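Local coordinates for Atu0111 protein (Agrobacterium tumefaciens, PDB 2FSQ), which is of unknown function but belongs to a family of the 2H clan and may be a phosphoesterase, at residues 133-138 and 208-213. Numbering follows the deposited sequence.
Sequences MRVTGL and KLRVAA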
loop_
_atom_site.group_PDB
_atom_site.type_symbol
_atom_site.label_atom_id
_atom_site.label_comp_id
_atom_site.label_asym_id
_atom_site.label_seq_id
_atom_site.Cartn_x
_atom_site.Cartn_y
_atom_site.Cartn_z
HETATM N N MSE A 133 13.521 3.901 -3.730
HETATM C CA MSE A 133 13.029 2.544 -3.517
HETATM C C MSE A 133 13.097 1.765 -4.824
HETATM O O MSE A 133 13.066 2.366 -5.915
HETATM C CB MSE A 133 11.573 2.562 -3.012
HETATM C CG MSE A 133 11.319 3.480 -1.818
HETATM SE SE MSE A 133 12.180 2.875 -0.175
HETATM C CE MSE A 133 11.129 1.290 0.248
ATOM N N ARG A 134 13.172 0.446 -4.725
ATOM C CA ARG A 134 13.177 -0.445 -5.897
ATOM C C ARG A 134 12.231 -1.602 -5.638
ATOM O O ARG A 134 11.968 -1.965 -4.476
ATOM C CB ARG A 134 14.574 -0.983 -6.235
ATOM C CG ARG A 134 15.194 -1.798 -5.153
ATOM C CD ARG A 134 16.577 -2.176 -5.627
ATOM N NE ARG A 134 17.402 -2.729 -4.565
ATOM C CZ ARG A 134 17.617 -4.026 -4.423
ATOM N NH1 ARG A 134 17.037 -4.888 -5.258
ATOM N NH2 ARG A 134 18.390 -4.457 -3.442
ATOM N N VAL A 135 11.718 -2.193 -6.716
ATOM C CA VAL A 135 10.831 -3.355 -6.612
ATOM C C VAL A 135 11.624 -4.657 -6.515
ATOM O O VAL A 135 12.514 -4.916 -7.330
ATOM C CB VAL A 135 9.796 -3.413 -7.780
ATOM C CG1 VAL A 135 10.476 -3.571 -9.153
ATOM C CG2 VAL A 135 8.749 -4.527 -7.545
ATOM N N THR A 136 11.296 -5.472 -5.514
ATOM C CA THR A 136 12.019 -6.714 -5.256
ATOM C C THR A 136 11.166 -7.960 -5.457
ATOM O O THR A 136 11.709 -9.058 -5.561
ATOM C CB THR A 136 12.590 -6.733 -3.842
ATOM O OG1 THR A 136 11.525 -6.533 -2.914
ATOM C CG2 THR A 136 13.579 -5.590 -3.674
ATOM N N GLY A 137 9.841 -7.807 -5.532
ATOM C CA GLY A 137 8.973 -8.978 -5.706
ATOM C C GLY A 137 7.650 -8.545 -6.278
ATOM O O GLY A 137 7.287 -7.376 -6.172
ATOM N N LEU A 138 6.924 -9.505 -6.849
ATOM C CA LEU A 138 5.568 -9.289 -7.366
ATOM C C LEU A 138 4.674 -10.401 -6.885
ATOM O O LEU A 138 5.076 -11.561 -6.825
ATOM C CB LEU A 138 5.536 -9.302 -8.901
ATOM C CG LEU A 138 5.868 -8.110 -9.774
ATOM C CD1 LEU A 138 5.478 -8.429 -11.211
ATOM C CD2 LEU A 138 5.136 -6.881 -9.286
ATOM N N LYS A 208 10.874 -7.807 -16.082
ATOM C CA LYS A 208 10.556 -6.750 -17.040
ATOM C C LYS A 208 10.393 -5.402 -16.326
ATOM O O LYS A 208 10.896 -4.376 -16.793
ATOM C CB LYS A 208 9.305 -7.108 -17.858
ATOM C CG LYS A 208 8.879 -6.077 -18.894
ATOM C CD LYS A 208 7.608 -6.496 -19.608
ATOM C CE LYS A 208 7.181 -5.435 -20.602
ATOM N NZ LYS A 208 5.974 -5.817 -21.370
ATOM N N LEU A 209 9.712 -5.419 -15.186
ATOM C CA LEU A 209 9.485 -4.206 -14.414
ATOM C C LEU A 209 10.785 -3.644 -13.830
ATOM O O LEU A 209 11.002 -2.427 -13.859
ATOM C CB LEU A 209 8.467 -4.486 -13.296
ATOM C CG LEU A 209 8.103 -3.322 -12.395
ATOM C CD1 LEU A 209 7.506 -2.165 -13.171
ATOM C CD2 LEU A 209 7.126 -3.800 -11.346
ATOM N N ARG A 210 11.634 -4.521 -13.294
ATOM C CA ARG A 210 12.927 -4.107 -12.733
ATOM C C ARG A 210 13.824 -3.433 -13.767
ATOM O O ARG A 210 14.561 -2.492 -13.451
ATOM C CB ARG A 210 13.654 -5.293 -12.100
ATOM C CG ARG A 210 13.073 -5.723 -10.757
ATOM C CD ARG A 210 13.825 -6.932 -10.215
ATOM N NE ARG A 210 15.147 -6.543 -9.739
ATOM C CZ ARG A 210 16.256 -7.264 -9.878
ATOM N NH1 ARG A 210 16.225 -8.445 -10.499
ATOM N NH2 ARG A 210 17.401 -6.802 -9.393
ATOM N N VAL A 211 13.756 -3.898 -15.009
ATOM C CA VAL A 211 14.505 -3.255 -16.091
ATOM C C VAL A 211 13.892 -1.918 -16.498
ATOM O O VAL A 211 14.609 -0.937 -16.722
ATOM C CB VAL A 211 14.635 -4.190 -17.319
ATOM C CG1 VAL A 211 15.237 -3.444 -18.518
ATOM C CG2 VAL A 211 15.488 -5.415 -16.969
ATOM N N ALA A 212 12.569 -1.878 -16.602
ATOM C CA ALA A 212 11.880 -0.675 -17.064
ATOM C C ALA A 212 11.862 0.425 -16.020
ATOM O O ALA A 212 11.810 1.619 -16.358
ATOM C CB ALA A 212 10.454 -1.003 -17.484
ATOM N N ALA A 213 11.878 0.029 -14.743
ATOM C CA ALA A 213 11.784 0.980 -13.633
ATOM C C ALA A 213 12.741 0.515 -12.537
ATOM O O ALA A 213 12.299 0.008 -11.508
ATOM C CB ALA A 213 10.346 1.054 -13.096
HETATM O O HOH W 1 15.204 -4.361 -7.933
HETATM O O HOH W 2 12.855 -1.281 -9.151
#
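Val135 sits opposite Arg210 (CA to CA 6.5 Å) where the edge strand 133-139 runs nearly antiparallel to the last turn of helix 195-212, the short segment axes 8.8 Å apart at 169°. This is helix-on-sheet packing in an alpha-beta fold consistent with the 2H clan: the helix packs on one face of the three-stranded antiparallel sheet, beside helix 54-67, and Met143 of the neighbouring strand and Ala58 and Thr62 of helix 54-67 also pack on Leu209. No direct hydrogen bond joins the segments. In one of its two conformers, Val135 puts CG1 4.0 Å from Leu209 CD2, the two side chains crossing at about a right angle. Leu138 CD2 meets Leu209 CD2 at 4.2 Å. On the outer side Arg210 CG comes up beside Val135, 3.6 Å from Val135 O, its aliphatic chain crossing the valine at a slant before bending at chi3 (73°). Two waters bridge the segments. One links Val135 N to Ala213 O, just beyond the helix end. The other may ease the closeness of like-charged Arg134 NH1 and Arg210 NH2, 4.6 Å apart: in the plane of each guanidinium, it accepts from Arg210 NE (2.8 Å) and, more loosely, Arg134 NH1 (3.3 Å), and donates to Val135 O.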